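Local coordinates for protein esterase Rv0045c (Mycobacterium tuberculosis, PDB 6WYN) that hydrolyses carboxylic esters, preferring short, straight-chain alkyl esters, and probably takes part in ester and lipid metabolism, at residues S120-D125 against R249-R254. Residues are numbered along the deposited sequence; the frame is centred on the assembly and turned at random.
Sequences SAWRED and RYDAIR
The indole nitrogen of Trp122 gives its hydrogen to the backbone carbonyl of Arg249, with NE1 and O 3.1 Å apart. The oxygen lies in the ring plane, at the edge, but the bond is bent (144° at the hydrogen). This pairing illustrates how a tryptophan can serve a loop twice, with its edge for a polar bond and its face for packing. Over that face comes Asp251, whose CB lies almost straight above the five-membered ring, 3.6 Å from its centroid, a CH-pi contact. With CG anti to the backbone N (chi1 -171°), the carboxylate lies flat over the CE3 side of the six-membered ring, offset from its centre, the planes only 6° from parallel; Asp251 OD1 sits 3.8 Å from Trp122 CE3. OD2 is hydrogen-bonded to the hydroxyl of Tyr128, which also meets Arg123 N and so links the two loops, probably helping to fix the carboxylate's rotation. Farther along, the Arg254 chain bends before its guanidinium, and NH1 makes a weak hydrogen bond of 3.1 Å to Asp125 O. Arg123 grips the Asp125 carboxylate side-on: NE reaches OD1 (2.7 Å) and NH1 reaches OD2, each on the syn side; OD1 also takes the backbone N of Asn127. This is surface packing of two irregular loops of the alpha/beta-hydrolase fold; the side chain of Tyr250 is about 7 Å from Gly91, a site involved in substrate selectivity. Residues 120-125 lie between strand 109-112 of the main sheet and helix 130-144, while 249-254 leave the small antiparallel pair 238-240 and 246-248 toward helix 260-268.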
loop_
_atom_site.group_PDB
_atom_site.type_symbol
_atom_site.label_atom_id
_atom_site.label_comp_id
_atom_site.label_asym_id
_atom_site.label_seq_id
_atom_site.Cartn_x
_atom_site.Cartn_y
_atom_site.Cartn_z
ATOM N N SER A 120 5.111 11.787 -0.557
ATOM C CA SER A 120 4.045 12.493 -1.317
ATOM C C SER A 120 3.499 13.653 -0.445
ATOM O O SER A 120 3.505 13.537 0.787
ATOM C CB SER A 120 2.988 11.569 -1.788
ATOM O OG SER A 120 3.379 10.787 -2.901
ATOM N N ALA A 121 3.045 14.740 -1.063
ATOM C CA ALA A 121 2.535 15.935 -0.344
ATOM C C ALA A 121 1.374 15.544 0.595
ATOM O O ALA A 121 0.546 14.685 0.229
ATOM C CB ALA A 121 2.103 17.001 -1.339
ATOM N N TRP A 122 1.335 16.145 1.764
ATOM C CA TRP A 122 0.146 16.137 2.652
ATOM C C TRP A 122 -0.932 17.067 2.090
ATOM O O TRP A 122 -0.687 17.842 1.134
ATOM C CB TRP A 122 0.533 16.506 4.075
ATOM C CG TRP A 122 1.335 15.498 4.819
ATOM C CD1 TRP A 122 1.969 14.402 4.320
ATOM C CD2 TRP A 122 1.613 15.525 6.229
ATOM N NE1 TRP A 122 2.620 13.752 5.326
ATOM C CE2 TRP A 122 2.405 14.401 6.514
ATOM C CE3 TRP A 122 1.235 16.363 7.284
ATOM C CZ2 TRP A 122 2.890 14.128 7.790
ATOM C CZ3 TRP A 122 1.658 16.058 8.561
ATOM C CH2 TRP A 122 2.504 14.974 8.807
ATOM N N ARG A 123 -2.154 16.909 2.575
ATOM C CA ARG A 123 -3.266 17.855 2.272
ATOM C C ARG A 123 -3.757 18.455 3.578
ATOM O O ARG A 123 -3.812 17.726 4.581
ATOM C CB ARG A 123 -4.439 17.161 1.601
ATOM C CG ARG A 123 -4.085 16.334 0.381
ATOM C CD ARG A 123 -5.255 15.382 0.235
ATOM N NE ARG A 123 -6.492 16.163 0.182
ATOM C CZ ARG A 123 -6.993 16.688 -0.925
ATOM N NH1 ARG A 123 -8.114 17.398 -0.854
ATOM N NH2 ARG A 123 -6.379 16.502 -2.081
ATOM N N GLU A 124 -4.015 19.761 3.625
ATOM C CA GLU A 124 -4.330 20.400 4.947
ATOM C C GLU A 124 -5.722 19.911 5.402
ATOM O O GLU A 124 -5.982 19.907 6.628
ATOM C CB GLU A 124 -4.199 21.934 4.895
ATOM C CG GLU A 124 -2.757 22.450 4.729
ATOM C CD GLU A 124 -1.832 22.382 5.947
ATOM O OE1 GLU A 124 -1.920 21.398 6.699
ATOM O OE2 GLU A 124 -0.996 23.305 6.138
ATOM N N ASP A 125 -6.551 19.461 4.441
ATOM C CA ASP A 125 -7.945 18.951 4.674
ATOM C C ASP A 125 -7.961 17.479 5.079
ATOM O O ASP A 125 -9.019 16.865 4.897
ATOM C CB ASP A 125 -8.777 19.133 3.412
ATOM C CG ASP A 125 -8.437 18.291 2.207
ATOM O OD1 ASP A 125 -7.592 17.398 2.307
ATOM O OD2 ASP A 125 -9.059 18.536 1.183
ATOM N N ARG A 249 6.175 9.776 8.898
ATOM C CA ARG A 249 6.131 10.382 7.546
ATOM C C ARG A 249 4.670 10.549 7.136
ATOM O O ARG A 249 4.380 11.439 6.280
ATOM C CB ARG A 249 6.942 9.549 6.545
ATOM C CG ARG A 249 8.444 9.759 6.594
ATOM C CD ARG A 249 9.133 9.190 5.338
ATOM N NE ARG A 249 10.549 9.178 5.566
ATOM C CZ ARG A 249 11.358 10.211 5.378
ATOM N NH1 ARG A 249 10.883 11.364 4.933
ATOM N NH2 ARG A 249 12.632 10.076 5.666
ATOM N N TYR A 250 3.741 9.752 7.673
ATOM C CA TYR A 250 2.345 9.836 7.189
ATOM C C TYR A 250 1.544 10.839 8.033
ATOM O O TYR A 250 1.820 11.050 9.200
ATOM C CB TYR A 250 1.597 8.498 7.232
ATOM C CG TYR A 250 1.574 7.810 8.574
ATOM C CD1 TYR A 250 0.594 8.081 9.528
ATOM C CD2 TYR A 250 2.567 6.910 8.901
ATOM C CE1 TYR A 250 0.579 7.420 10.757
ATOM C CE2 TYR A 250 2.572 6.238 10.114
ATOM C CZ TYR A 250 1.561 6.480 11.036
ATOM O OH TYR A 250 1.628 5.819 12.223
ATOM N N ASP A 251 0.543 11.407 7.402
ATOM C CA ASP A 251 -0.412 12.361 7.993
ATOM C C ASP A 251 -1.471 11.484 8.643
ATOM O O ASP A 251 -1.986 10.538 7.934
ATOM C CB ASP A 251 -1.017 13.256 6.909
ATOM C CG ASP A 251 -1.865 14.435 7.418
ATOM O OD1 ASP A 251 -1.862 14.686 8.608
ATOM O OD2 ASP A 251 -2.570 15.013 6.616
ATOM N N ALA A 252 -1.748 11.712 9.931
ATOM C CA ALA A 252 -3.026 11.242 10.517
ATOM C C ALA A 252 -4.056 11.356 9.380
ATOM O O ALA A 252 -3.945 12.296 8.644
ATOM C CB ALA A 252 -3.392 12.063 11.747
ATOM N N ILE A 253 -4.832 10.317 9.112
ATOM C CA ILE A 253 -5.995 10.377 8.179
ATOM C C ILE A 253 -7.164 10.776 9.079
ATOM O O ILE A 253 -7.634 9.911 9.920
ATOM C CB ILE A 253 -6.254 9.041 7.467
ATOM C CG1 ILE A 253 -4.968 8.403 6.921
ATOM C CG2 ILE A 253 -7.297 9.215 6.378
ATOM C CD1 ILE A 253 -5.189 7.050 6.244
ATOM N N ARG A 254 -7.568 12.024 8.936
ATOM C CA ARG A 254 -8.775 12.478 9.638
ATOM C C ARG A 254 -9.953 11.812 8.942
ATOM O O ARG A 254 -10.935 11.557 9.652
ATOM C CB ARG A 254 -8.947 13.990 9.434
ATOM C CG ARG A 254 -9.952 14.631 10.382
ATOM C CD ARG A 254 -10.259 16.101 10.179
ATOM N NE ARG A 254 -11.116 16.337 9.032
ATOM C CZ ARG A 254 -10.656 16.775 7.875
ATOM N NH1 ARG A 254 -11.467 16.968 6.851
ATOM N NH2 ARG A 254 -9.367 17.023 7.760
#